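Local coordinates for acyl-coenzyme A oxidase acox-1.1 (Caenorhabditis elegans, PDB 5K3H), which catalyses the FAD-dependent first step of peroxisomal beta-oxidation, desaturating acyl-CoAs to (2E)-enoyl-CoAs and reducing oxygen to hydrogen peroxide, at residues T152-G157 / T184-W189; E490-F495 / T539-V544; I304-A309 / E400-A405; L390-T395 / V439-L444. All coordinates share one frame; numbering follows the deposited sequence.

Contact 1: T152-G157 / T184-W189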
loop_
_atom_site.group_PDB
_atom_site.type_symbol
_atom_site.label_atom_id
_atom_site.label_comp_id
_atom_site.label_asym_id
_atom_site.label_seq_id
_atom_site.Cartn_x
_atom_site.Cartn_y
_atom_site.Cartn_z
ATOM N N THR B 152 -10.389 22.862 -2.386
ATOM C CA THR B 152 -8.956 22.743 -2.547
ATOM C C THR B 152 -8.519 23.230 -3.923
ATOM O O THR B 152 -9.224 23.087 -4.927
ATOM C CB THR B 152 -8.523 21.300 -2.335
ATOM O OG1 THR B 152 -9.063 20.504 -3.383
ATOM C CG2 THR B 152 -9.012 20.779 -0.982
ATOM N N GLU B 153 -7.318 23.783 -3.959
ATOM C CA GLU B 153 -6.771 24.365 -5.159
ATOM C C GLU B 153 -5.501 23.625 -5.543
ATOM O O GLU B 153 -4.890 22.937 -4.721
ATOM C CB GLU B 153 -6.501 25.848 -4.948
ATOM C CG GLU B 153 -7.766 26.640 -4.859
ATOM C CD GLU B 153 -7.535 28.047 -4.393
ATOM O OE1 GLU B 153 -6.348 28.430 -4.243
ATOM O OE2 GLU B 153 -8.536 28.768 -4.172
ATOM N N MET B 154 -5.151 23.748 -6.828
ATOM C CA MET B 154 -3.944 23.143 -7.379
ATOM C C MET B 154 -2.722 23.384 -6.493
ATOM O O MET B 154 -2.003 22.445 -6.146
ATOM C CB MET B 154 -3.731 23.685 -8.799
ATOM C CG MET B 154 -2.325 23.576 -9.370
ATOM S SD MET B 154 -2.161 22.337 -10.646
ATOM C CE MET B 154 -2.824 23.186 -12.039
ATOM N N GLY B 155 -2.511 24.621 -6.062
ATOM C CA GLY B 155 -1.368 24.977 -5.258
ATOM C C GLY B 155 -1.606 25.033 -3.774
ATOM O O GLY B 155 -0.686 25.393 -3.037
ATOM N N HIS B 156 -2.813 24.716 -3.323
ATOM C CA HIS B 156 -3.105 24.772 -1.896
ATOM C C HIS B 156 -4.206 23.810 -1.479
ATOM O O HIS B 156 -5.350 23.934 -1.914
ATOM C CB HIS B 156 -3.492 26.196 -1.485
ATOM C CG HIS B 156 -2.572 27.252 -2.011
ATOM N ND1 HIS B 156 -1.432 27.646 -1.346
ATOM C CD2 HIS B 156 -2.628 28.000 -3.138
ATOM C CE1 HIS B 156 -0.823 28.590 -2.041
ATOM N NE2 HIS B 156 -1.527 28.823 -3.133
ATOM N N GLY B 157 -3.854 22.856 -0.627
ATOM C CA GLY B 157 -4.818 21.898 -0.142
ATOM C C GLY B 157 -5.277 22.190 1.272
ATOM O O GLY B 157 -6.476 22.193 1.570
ATOM N N THR B 184 -2.170 27.920 -10.246
ATOM C CA THR B 184 -2.187 27.298 -8.925
ATOM C C THR B 184 -3.464 27.596 -8.146
ATOM O O THR B 184 -3.678 26.984 -7.089
ATOM C CB THR B 184 -0.978 27.748 -8.080
ATOM O OG1 THR B 184 -0.947 29.178 -7.979
ATOM C CG2 THR B 184 0.331 27.256 -8.668
ATOM N N ALA B 185 -4.290 28.536 -8.629
ATOM C CA ALA B 185 -5.554 28.923 -8.016
ATOM C C ALA B 185 -6.727 28.107 -8.522
ATOM O O ALA B 185 -7.829 28.241 -7.983
ATOM C CB ALA B 185 -5.841 30.407 -8.248
ATOM N N LEU B 186 -6.540 27.309 -9.566
ATOM C CA LEU B 186 -7.590 26.408 -9.999
ATOM C C LEU B 186 -8.108 25.630 -8.809
ATOM O O LEU B 186 -7.321 25.184 -7.973
ATOM C CB LEU B 186 -7.060 25.426 -11.041
ATOM C CG LEU B 186 -6.768 25.898 -12.463
ATOM C CD1 LEU B 186 -5.876 24.897 -13.176
ATOM C CD2 LEU B 186 -8.070 26.181 -13.264
ATOM N N LYS B 187 -9.426 25.514 -8.691
ATOM C CA LYS B 187 -9.951 24.442 -7.865
ATOM C C LYS B 187 -9.483 23.129 -8.477
ATOM O O LYS B 187 -9.444 22.992 -9.702
ATOM C CB LYS B 187 -11.480 24.506 -7.773
ATOM C CG LYS B 187 -12.017 25.776 -7.114
ATOM C CD LYS B 187 -11.211 26.069 -5.874
ATOM C CE LYS B 187 -11.836 27.124 -4.973
ATOM N NZ LYS B 187 -10.985 27.338 -3.767
ATOM N N TRP B 188 -9.054 22.187 -7.626
ATOM C CA TRP B 188 -8.399 20.955 -8.084
ATOM C C TRP B 188 -8.608 19.911 -7.006
ATOM O O TRP B 188 -8.326 20.200 -5.841
ATOM C CB TRP B 188 -6.905 21.171 -8.351
ATOM C CG TRP B 188 -6.246 20.085 -9.197
ATOM C CD1 TRP B 188 -5.851 18.836 -8.786
ATOM C CD2 TRP B 188 -5.905 20.168 -10.589
ATOM N NE1 TRP B 188 -5.303 18.135 -9.842
ATOM C CE2 TRP B 188 -5.322 18.935 -10.957
ATOM C CE3 TRP B 188 -6.033 21.168 -11.561
ATOM C CZ2 TRP B 188 -4.876 18.678 -12.246
ATOM C CZ3 TRP B 188 -5.595 20.899 -12.851
ATOM C CH2 TRP B 188 -5.027 19.662 -13.178
ATOM N N TRP B 189 -9.203 18.743 -7.383
ATOM C CA TRP B 189 -9.569 17.560 -6.577
ATOM C C TRP B 189 -11.029 17.428 -6.112
ATOM O O TRP B 189 -11.391 16.314 -5.703
ATOM C CB TRP B 189 -8.663 17.412 -5.330
ATOM C CG TRP B 189 -7.374 16.744 -5.680
ATOM C CD1 TRP B 189 -6.142 17.323 -5.767
ATOM C CD2 TRP B 189 -7.204 15.368 -6.057
ATOM N NE1 TRP B 189 -5.218 16.392 -6.162
ATOM C CE2 TRP B 189 -5.845 15.185 -6.348
ATOM C CE3 TRP B 189 -8.077 14.275 -6.167
ATOM C CZ2 TRP B 189 -5.333 13.962 -6.756
ATOM C CZ3 TRP B 189 -7.565 13.050 -6.561
ATOM C CH2 TRP B 189 -6.204 12.903 -6.854
#
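M154 lays its sulfur over one face of the W188 indole. SD of M154 stands 4.3 Å from the centroid of the six-membered ring of W188, 15° off the ring normal, a Met-aromatic contact. CG of M154 is anti to the backbone N (chi1 160°) and the chain then bends, which brings its CE to 3.7 Å from L186 CD1. The same methyl touches CZ3 on the rim of W188. The backbones are stitched together beside this cluster. W188 N bonds to T152 O, M154 N to L186 O at 2.8 Å, and G155 N to a lone pair of T184 O. E153 and K187 make a single beta bridge. The hydroxyl of T152 adds a bond from OG1 to W188 O at 2.6 Å. K187 NZ meets E153 OE2 at 2.9 Å, a salt bridge on the anti side of the carboxylate. NZ also bonds to Q151 O and V203 O, while E153 accepts from E164 N and T165 OG1. With an alanine at E153, the buried K187 ammonium is likely to lose its countercharge and E164 N an acceptor. T152 and G157 belong to an FAD site shared between subunits. Their loop follows strand 147-150. Strand 187-188 edges an antiparallel sheet beside strand 251-255, and H412 of the second subunit packs its ring on W188.

Contact 2: E490-F495 / T539-V544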
loop_
_atom_site.group_PDB
_atom_site.type_symbol
_atom_site.label_atom_id
_atom_site.label_comp_id
_atom_site.label_asym_id
_atom_site.label_seq_id
_atom_site.Cartn_x
_atom_site.Cartn_y
_atom_site.Cartn_z
ATOM N N GLU B 490 -5.294 -2.178 34.073
ATOM C CA GLU B 490 -3.853 -1.955 34.140
ATOM C C GLU B 490 -3.263 -1.609 32.771
ATOM O O GLU B 490 -2.316 -0.813 32.697
ATOM C CB GLU B 490 -3.136 -3.148 34.766
ATOM C CG GLU B 490 -3.601 -3.475 36.192
ATOM C CD GLU B 490 -3.670 -2.247 37.100
ATOM O OE1 GLU B 490 -4.560 -2.217 37.960
ATOM O OE2 GLU B 490 -2.837 -1.314 36.975
ATOM N N TYR B 491 -3.824 -2.154 31.679
ATOM C CA TYR B 491 -3.394 -1.761 30.332
ATOM C C TYR B 491 -3.792 -0.321 30.021
ATOM O O TYR B 491 -3.023 0.429 29.413
ATOM C CB TYR B 491 -3.986 -2.707 29.279
ATOM C CG TYR B 491 -3.362 -4.077 29.249
ATOM C CD1 TYR B 491 -3.810 -5.076 30.100
ATOM C CD2 TYR B 491 -2.323 -4.371 28.374
ATOM C CE1 TYR B 491 -3.222 -6.354 30.100
ATOM C CE2 TYR B 491 -1.727 -5.637 28.350
ATOM C CZ TYR B 491 -2.182 -6.637 29.215
ATOM O OH TYR B 491 -1.608 -7.901 29.193
ATOM N N ILE B 492 -5.017 0.060 30.367
ATOM C CA ILE B 492 -5.454 1.433 30.138
ATOM C C ILE B 492 -4.555 2.405 30.899
ATOM O O ILE B 492 -4.053 3.386 30.335
ATOM C CB ILE B 492 -6.941 1.582 30.505
ATOM C CG1 ILE B 492 -7.792 0.773 29.506
ATOM C CG2 ILE B 492 -7.364 3.020 30.429
ATOM C CD1 ILE B 492 -9.297 0.806 29.752
ATOM N N LYS B 493 -4.275 2.111 32.175
ATOM C CA LYS B 493 -3.389 2.993 32.940
ATOM C C LYS B 493 -1.985 3.047 32.357
ATOM O O LYS B 493 -1.306 4.069 32.484
ATOM C CB LYS B 493 -3.307 2.566 34.409
ATOM C CG LYS B 493 -4.586 2.782 35.176
ATOM C CD LYS B 493 -4.302 2.747 36.661
ATOM C CE LYS B 493 -3.678 1.421 37.077
ATOM N NZ LYS B 493 -2.815 1.534 38.304
ATOM N N THR B 494 -1.528 1.958 31.735
ATOM C CA THR B 494 -0.204 1.940 31.116
ATOM C C THR B 494 -0.177 2.787 29.840
ATOM O O THR B 494 0.781 3.536 29.615
ATOM C CB THR B 494 0.203 0.488 30.855
ATOM O OG1 THR B 494 0.239 -0.204 32.107
ATOM C CG2 THR B 494 1.568 0.376 30.206
ATOM N N PHE B 495 -1.224 2.699 29.004
ATOM C CA PHE B 495 -1.332 3.593 27.844
ATOM C C PHE B 495 -1.460 5.056 28.274
ATOM O O PHE B 495 -0.923 5.959 27.621
ATOM C CB PHE B 495 -2.538 3.221 26.974
ATOM C CG PHE B 495 -2.377 1.939 26.207
ATOM C CD1 PHE B 495 -1.403 1.821 25.239
ATOM C CD2 PHE B 495 -3.219 0.874 26.436
ATOM C CE1 PHE B 495 -1.257 0.680 24.525
ATOM C CE2 PHE B 495 -3.078 -0.304 25.728
ATOM C CZ PHE B 495 -2.103 -0.402 24.768
ATOM N N THR B 539 -4.454 9.483 20.698
ATOM C CA THR B 539 -5.558 8.999 19.882
ATOM C C THR B 539 -5.747 7.493 20.060
ATOM O O THR B 539 -6.876 7.026 20.240
ATOM C CB THR B 539 -5.301 9.356 18.411
ATOM O OG1 THR B 539 -5.136 10.778 18.290
ATOM C CG2 THR B 539 -6.461 8.906 17.537
ATOM N N ARG B 540 -4.644 6.732 20.059
ATOM C CA ARG B 540 -4.719 5.294 20.307
ATOM C C ARG B 540 -5.246 4.996 21.710
ATOM O O ARG B 540 -5.979 4.015 21.908
ATOM C CB ARG B 540 -3.351 4.641 20.071
ATOM C CG ARG B 540 -2.899 4.766 18.612
ATOM C CD ARG B 540 -1.473 4.317 18.355
ATOM N NE ARG B 540 -1.328 2.868 18.358
ATOM C CZ ARG B 540 -0.222 2.230 17.987
ATOM N NH1 ARG B 540 0.832 2.909 17.582
ATOM N NH2 ARG B 540 -0.164 0.913 18.012
ATOM N N LEU B 541 -4.869 5.804 22.703
ATOM C CA LEU B 541 -5.412 5.603 24.045
ATOM C C LEU B 541 -6.933 5.752 24.059
ATOM O O LEU B 541 -7.636 4.951 24.690
ATOM C CB LEU B 541 -4.762 6.578 25.025
ATOM C CG LEU B 541 -5.522 6.841 26.328
ATOM C CD1 LEU B 541 -5.559 5.579 27.207
ATOM C CD2 LEU B 541 -4.878 8.013 27.059
ATOM N N PHE B 542 -7.458 6.774 23.367
ATOM C CA PHE B 542 -8.907 6.955 23.268
ATOM C C PHE B 542 -9.581 5.733 22.665
ATOM O O PHE B 542 -10.627 5.291 23.142
ATOM C CB PHE B 542 -9.260 8.175 22.423
ATOM C CG PHE B 542 -10.748 8.351 22.254
ATOM C CD1 PHE B 542 -11.503 8.953 23.251
ATOM C CD2 PHE B 542 -11.401 7.861 21.129
ATOM C CE1 PHE B 542 -12.865 9.103 23.106
ATOM C CE2 PHE B 542 -12.775 8.005 20.980
ATOM C CZ PHE B 542 -13.508 8.628 21.965
ATOM N N ILE B 543 -9.008 5.195 21.588
ATOM C CA ILE B 543 -9.623 4.061 20.906
ATOM C C ILE B 543 -9.724 2.854 21.839
ATOM O O ILE B 543 -10.770 2.202 21.921
ATOM C CB ILE B 543 -8.826 3.740 19.624
ATOM C CG1 ILE B 543 -8.956 4.885 18.611
ATOM C CG2 ILE B 543 -9.294 2.422 19.007
ATOM C CD1 ILE B 543 -7.899 4.888 17.529
ATOM N N VAL B 544 -8.653 2.561 22.586
ATOM C CA VAL B 544 -8.684 1.475 23.568
ATOM C C VAL B 544 -9.774 1.711 24.613
ATOM O O VAL B 544 -10.491 0.782 25.000
ATOM C CB VAL B 544 -7.306 1.307 24.236
ATOM C CG1 VAL B 544 -7.408 0.305 25.380
ATOM C CG2 VAL B 544 -6.246 0.918 23.219
#
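F495 and L541 make the tight part of this contact. L541 CD1 lies 3.8 Å from F495 CB, close to where the phenyl ring leaves its helix. L541 turns CG away from its own N (chi1 160°), which aims CD1 across at the facing helix, where it also comes near the backbone oxygen of I492. V544 covers the same phenylalanine farther out. Its CG2 sits over one face of the ring, 4.2 Å from F495 CE2. The leucine thus touches CB of the phenylalanine, and the valine lies over the ring face.

The other part is looser. I492 is partly exposed and slides past V544 in the opposite direction, with I492 CG1 4.2 Å from V544 CG1. I492 CG2 and L541 CD1 are 4.5 Å apart. K493 points away from the interface, and its NZ forms a salt bridge with E475. The side chains that meet are all apolar.

The two helical segments run antiparallel at 163°, with axes 10.1 Å apart. Both belong to the C-terminal helical region of the acyl-CoA oxidase family. Helix 557-577 closes over the pair, with L575 on F495 and V571 on V544. Behind segment 539-544, T539 packs on helix 382-408, and F542 and I543 pack on helix 338-367.

Contact 3: I304-A309 / E400-A405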
loop_
_atom_site.group_PDB
_atom_site.type_symbol
_atom_site.label_atom_id
_atom_site.label_comp_id
_atom_site.label_asym_id
_atom_site.label_seq_id
_atom_site.Cartn_x
_atom_site.Cartn_y
_atom_site.Cartn_z
ATOM N N ILE B 304 -15.452 -0.520 8.049
ATOM C CA ILE B 304 -16.103 -1.388 7.076
ATOM C C ILE B 304 -15.114 -1.822 6.005
ATOM O O ILE B 304 -15.041 -3.008 5.657
ATOM C CB ILE B 304 -17.351 -0.675 6.502
ATOM C CG1 ILE B 304 -18.480 -0.738 7.549
ATOM C CG2 ILE B 304 -17.797 -1.272 5.167
ATOM C CD1 ILE B 304 -19.695 0.029 7.248
ATOM N N MET B 305 -14.306 -0.887 5.494
ATOM C CA MET B 305 -13.294 -1.264 4.509
ATOM C C MET B 305 -12.323 -2.273 5.085
ATOM O O MET B 305 -11.969 -3.246 4.421
ATOM C CB MET B 305 -12.502 -0.051 4.042
ATOM C CG MET B 305 -13.341 1.100 3.596
ATOM S SD MET B 305 -13.847 0.894 1.906
ATOM C CE MET B 305 -13.018 2.329 1.338
ATOM N N LEU B 306 -11.828 -2.019 6.304
ATOM C CA LEU B 306 -10.913 -2.963 6.939
ATOM C C LEU B 306 -11.585 -4.303 7.089
ATOM O O LEU B 306 -11.012 -5.336 6.739
ATOM C CB LEU B 306 -10.429 -2.412 8.291
ATOM C CG LEU B 306 -9.352 -3.145 9.120
ATOM C CD1 LEU B 306 -8.132 -3.522 8.322
ATOM C CD2 LEU B 306 -8.928 -2.311 10.322
ATOM N N SER B 307 -12.847 -4.295 7.493
ATOM C CA SER B 307 -13.585 -5.545 7.632
ATOM C C SER B 307 -13.834 -6.212 6.269
ATOM O O SER B 307 -13.784 -7.446 6.172
ATOM C CB SER B 307 -14.891 -5.287 8.391
ATOM O OG SER B 307 -15.566 -6.508 8.688
ATOM N N TYR B 308 -14.083 -5.439 5.195
ATOM C CA TYR B 308 -14.106 -6.046 3.862
ATOM C C TYR B 308 -12.863 -6.881 3.646
ATOM O O TYR B 308 -12.945 -8.058 3.272
ATOM C CB TYR B 308 -14.164 -5.007 2.735
ATOM C CG TYR B 308 -15.473 -4.318 2.469
ATOM C CD1 TYR B 308 -16.682 -4.832 2.926
ATOM C CD2 TYR B 308 -15.491 -3.109 1.773
ATOM C CE1 TYR B 308 -17.876 -4.155 2.681
ATOM C CE2 TYR B 308 -16.677 -2.434 1.523
ATOM C CZ TYR B 308 -17.860 -2.957 1.986
ATOM O OH TYR B 308 -19.034 -2.268 1.732
ATOM N N ALA B 309 -11.688 -6.267 3.855
ATOM C CA ALA B 309 -10.431 -6.942 3.547
ATOM C C ALA B 309 -10.215 -8.161 4.436
ATOM O O ALA B 309 -9.744 -9.203 3.964
ATOM C CB ALA B 309 -9.271 -5.959 3.678
ATOM N N GLU B 400 -2.690 0.021 6.916
ATOM C CA GLU B 400 -1.768 -1.026 7.367
ATOM C C GLU B 400 -2.449 -2.396 7.404
ATOM O O GLU B 400 -1.911 -3.383 6.888
ATOM C CB GLU B 400 -1.225 -0.647 8.745
ATOM C CG GLU B 400 -0.422 -1.732 9.463
ATOM C CD GLU B 400 -0.101 -1.397 10.949
ATOM O OE1 GLU B 400 -0.267 -0.209 11.391
ATOM O OE2 GLU B 400 0.321 -2.350 11.677
ATOM N N GLY B 401 -3.657 -2.472 7.970
ATOM C CA GLY B 401 -4.323 -3.764 8.085
ATOM C C GLY B 401 -4.802 -4.329 6.761
ATOM O O GLY B 401 -4.633 -5.519 6.493
ATOM N N ILE B 402 -5.343 -3.478 5.891
ATOM C CA ILE B 402 -5.782 -3.938 4.576
ATOM C C ILE B 402 -4.597 -4.494 3.795
ATOM O O ILE B 402 -4.722 -5.490 3.072
ATOM C CB ILE B 402 -6.462 -2.789 3.804
ATOM C CG1 ILE B 402 -7.739 -2.322 4.493
ATOM C CG2 ILE B 402 -6.808 -3.241 2.388
ATOM C CD1 ILE B 402 -8.261 -1.067 3.932
ATOM N N GLU B 403 -3.422 -3.870 3.942
ATOM C CA GLU B 403 -2.224 -4.374 3.271
ATOM C C GLU B 403 -1.775 -5.714 3.848
ATOM O O GLU B 403 -1.456 -6.639 3.091
ATOM C CB GLU B 403 -1.095 -3.349 3.374
ATOM C CG GLU B 403 0.068 -3.580 2.426
ATOM C CD GLU B 403 -0.313 -3.459 0.950
ATOM O OE1 GLU B 403 -1.161 -2.591 0.611
ATOM O OE2 GLU B 403 0.229 -4.243 0.121
ATOM N N GLN B 404 -1.794 -5.864 5.179
ATOM C CA GLN B 404 -1.506 -7.169 5.773
ATOM C C GLN B 404 -2.475 -8.225 5.267
ATOM O O GLN B 404 -2.071 -9.357 4.980
ATOM C CB GLN B 404 -1.557 -7.078 7.291
ATOM C CG GLN B 404 -0.391 -6.316 7.862
ATOM C CD GLN B 404 0.948 -6.916 7.459
ATOM O OE1 GLN B 404 1.173 -8.116 7.593
ATOM N NE2 GLN B 404 1.845 -6.082 6.963
ATOM N N ALA B 405 -3.758 -7.861 5.134
ATOM C CA ALA B 405 -4.767 -8.768 4.583
ATOM C C ALA B 405 -4.454 -9.142 3.132
ATOM O O ALA B 405 -4.614 -10.303 2.731
ATOM C CB ALA B 405 -6.153 -8.128 4.684
#
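Segments 304-309 and 400-405 are helical and run nearly parallel, 11° apart, with their axes 9.0 Å from each other. The backbones come nearest at A309 and I402, whose CA atoms are 5.6 Å apart. The small A309, G401 and A405 are consistent with this close approach. A405 CB meets A309 CB at 3.9 Å and also rests against the carbonyl oxygen of A309. G401 gives L306 a bare backbone to lie on: L306 CD1 is 3.8 Å from G401 C and 3.7 Å from I402 N.

Both segments belong to the C-alpha1 domain, and their packing is consistent with the helical bundle of the acyl-CoA dehydrogenase fold. I402 is the side chain that fills the seam. Its CG2 is anti to the backbone N and touches A309 CB at 3.9 Å. Its CG1, beside the backbone N (chi1 -64°), faces L306 CD1 at 4.0 Å. CD1 of I402 carries on to M305 CB at 4.4 Å. Helix 420-428 covers this isoleucine with I420, Y424 and A427. Helix 338-367 packs F354 on L306. Q404, an ATP-binding residue, touches R343 and F347 of that helix.

Contact 4: L390-T395 / V439-L444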
loop_
_atom_site.group_PDB
_atom_site.type_symbol
_atom_site.label_atom_id
_atom_site.label_comp_id
_atom_site.label_asym_id
_atom_site.label_seq_id
_atom_site.Cartn_x
_atom_site.Cartn_y
_atom_site.Cartn_z
ATOM N N LEU B 390 -8.120 11.207 15.206
ATOM C CA LEU B 390 -8.803 9.975 14.836
ATOM C C LEU B 390 -8.725 9.727 13.338
ATOM O O LEU B 390 -8.310 8.643 12.905
ATOM C CB LEU B 390 -10.259 10.014 15.286
ATOM C CG LEU B 390 -10.530 9.653 16.734
ATOM C CD1 LEU B 390 -11.980 9.978 17.025
ATOM C CD2 LEU B 390 -10.243 8.179 16.961
ATOM N N LYS B 391 -9.107 10.722 12.528
ATOM C CA LYS B 391 -9.011 10.569 11.080
ATOM C C LYS B 391 -7.617 10.116 10.649
ATOM O O LYS B 391 -7.474 9.187 9.845
ATOM C CB LYS B 391 -9.378 11.877 10.387
ATOM C CG LYS B 391 -10.859 12.115 10.228
ATOM C CD LYS B 391 -11.088 13.514 9.631
ATOM C CE LYS B 391 -12.505 14.037 9.890
ATOM N NZ LYS B 391 -12.492 15.274 10.747
ATOM N N SER B 392 -6.576 10.754 11.179
ATOM C CA SER B 392 -5.219 10.419 10.755
ATOM C C SER B 392 -4.847 8.991 11.151
ATOM O O SER B 392 -4.345 8.217 10.325
ATOM C CB SER B 392 -4.230 11.424 11.338
ATOM O OG SER B 392 -2.899 11.059 11.024
ATOM N N VAL B 393 -5.071 8.626 12.418
ATOM C CA VAL B 393 -4.617 7.327 12.915
ATOM C C VAL B 393 -5.482 6.200 12.350
ATOM O O VAL B 393 -4.978 5.131 11.983
ATOM C CB VAL B 393 -4.602 7.314 14.459
ATOM C CG1 VAL B 393 -4.374 5.884 15.006
ATOM C CG2 VAL B 393 -3.575 8.276 14.984
ATOM N N VAL B 394 -6.799 6.393 12.320
ATOM C CA VAL B 394 -7.664 5.336 11.812
ATOM C C VAL B 394 -7.373 5.069 10.334
ATOM O O VAL B 394 -7.349 3.916 9.885
ATOM C CB VAL B 394 -9.141 5.703 12.043
ATOM C CG1 VAL B 394 -10.058 4.749 11.285
ATOM C CG2 VAL B 394 -9.478 5.758 13.552
ATOM N N THR B 395 -7.145 6.121 9.550
ATOM C CA THR B 395 -6.871 5.910 8.133
ATOM C C THR B 395 -5.552 5.189 7.917
ATOM O O THR B 395 -5.450 4.314 7.050
ATOM C CB THR B 395 -6.885 7.243 7.401
ATOM O OG1 THR B 395 -8.191 7.824 7.548
ATOM C CG2 THR B 395 -6.538 7.050 5.914
ATOM N N VAL B 439 -1.122 17.647 9.006
ATOM C CA VAL B 439 -1.721 18.821 9.649
ATOM C C VAL B 439 -2.813 18.408 10.638
ATOM O O VAL B 439 -3.055 19.117 11.621
ATOM C CB VAL B 439 -2.219 19.868 8.621
ATOM C CG1 VAL B 439 -1.061 20.275 7.686
ATOM C CG2 VAL B 439 -3.472 19.405 7.864
ATOM N N MET B 440 -3.504 17.282 10.394
ATOM C CA MET B 440 -4.476 16.831 11.382
ATOM C C MET B 440 -3.788 16.477 12.699
ATOM O O MET B 440 -4.290 16.834 13.779
ATOM C CB MET B 440 -5.295 15.649 10.866
ATOM C CG MET B 440 -6.196 15.955 9.686
ATOM S SD MET B 440 -7.130 14.501 9.127
ATOM C CE MET B 440 -6.028 13.605 8.027
ATOM N N LEU B 441 -2.632 15.795 12.642
ATOM C CA LEU B 441 -1.969 15.421 13.887
ATOM C C LEU B 441 -1.381 16.630 14.593
ATOM O O LEU B 441 -1.453 16.726 15.824
ATOM C CB LEU B 441 -0.861 14.395 13.654
ATOM C CG LEU B 441 -1.303 12.980 13.355
ATOM C CD1 LEU B 441 -0.080 12.182 12.973
ATOM C CD2 LEU B 441 -2.047 12.366 14.539
ATOM N N LEU B 442 -0.804 17.571 13.844
ATOM C CA LEU B 442 -0.214 18.735 14.498
ATOM C C LEU B 442 -1.292 19.703 15.023
ATOM O O LEU B 442 -1.026 20.466 15.961
ATOM C CB LEU B 442 0.796 19.381 13.530
ATOM C CG LEU B 442 2.176 18.674 13.395
ATOM C CD1 LEU B 442 3.034 19.250 12.290
ATOM C CD2 LEU B 442 2.971 18.761 14.679
ATOM N N GLN B 443 -2.513 19.648 14.489
ATOM C CA GLN B 443 -3.621 20.358 15.117
ATOM C C GLN B 443 -3.963 19.775 16.495
ATOM O O GLN B 443 -4.231 20.522 17.445
ATOM C CB GLN B 443 -4.832 20.300 14.203
ATOM C CG GLN B 443 -6.093 20.881 14.785
ATOM C CD GLN B 443 -7.134 21.030 13.716
ATOM O OE1 GLN B 443 -8.320 20.753 13.934
ATOM N NE2 GLN B 443 -6.691 21.439 12.525
ATOM N N LEU B 444 -3.987 18.442 16.624
ATOM C CA LEU B 444 -4.104 17.838 17.950
ATOM C C LEU B 444 -2.894 18.177 18.814
ATOM O O LEU B 444 -3.023 18.395 20.026
ATOM C CB LEU B 444 -4.284 16.318 17.823
ATOM C CG LEU B 444 -4.254 15.416 19.071
ATOM C CD1 LEU B 444 -5.231 15.873 20.143
ATOM C CD2 LEU B 444 -4.558 13.977 18.663
#
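S392 and L441 meet where two helices of the C-alpha1 domain cross, within the helical bundle of the acyl-CoA dehydrogenase fold. The segments are inclined at 131°, with axes 8.9 Å apart. S392 swings its hydroxyl to the side opposite its N (chi1 176°), and OG abuts the branched end of L441, 3.4 Å from CG. This is a van der Waals contact of a hydroxyl with a branched carbon. L441 has CG beside its own backbone N, and both its methyls lie on the same side of S392 OG, CD1 at 3.6 Å and CD2 at 3.8 Å. S392 is an ATP-binding residue, and R536, from the same kind of site, packs on L441. Cutting L441 back to an alanine is likely to open a gap beside S392 and R536 and free the serine hydroxyl to turn.

M440 takes the other half of the contact. Its chain is straight at chi2 and turns at chi3 (-84°). SD then lies 3.7 Å from K391 CB, with the two side chains crossing at about a right angle. The turn also carries CE of M440 to 4.4 Å from S392 CB. Next to S392, V393 CG2 meets L441 CD2 at 4.4 Å.

Overall arrangement
Contacts 2 and 4 touch, with centres about 17 Å apart: T539 OG1 lies 3.3 Å from L444 CD2, and T539 CG2 packs on V393 CG2. Contacts 3 and 4 share helix 382-408. Their nearest atoms are about 5 Å apart, and their segments alternate along the chain. S392 in contact 4 and Q404 in contact 3 serve ATP sites shared between subunits. Contact 2 lies near another ATP-binding residue: the side chains of F495 and Y581 are about 8 Å apart. Contact 1 lies in the beta region, its nearest atoms about 7 Å from contact 4. It holds FAD-binding T152 and G157; the side chain of T152 is about 7 Å from that of E436, probably also an FAD residue.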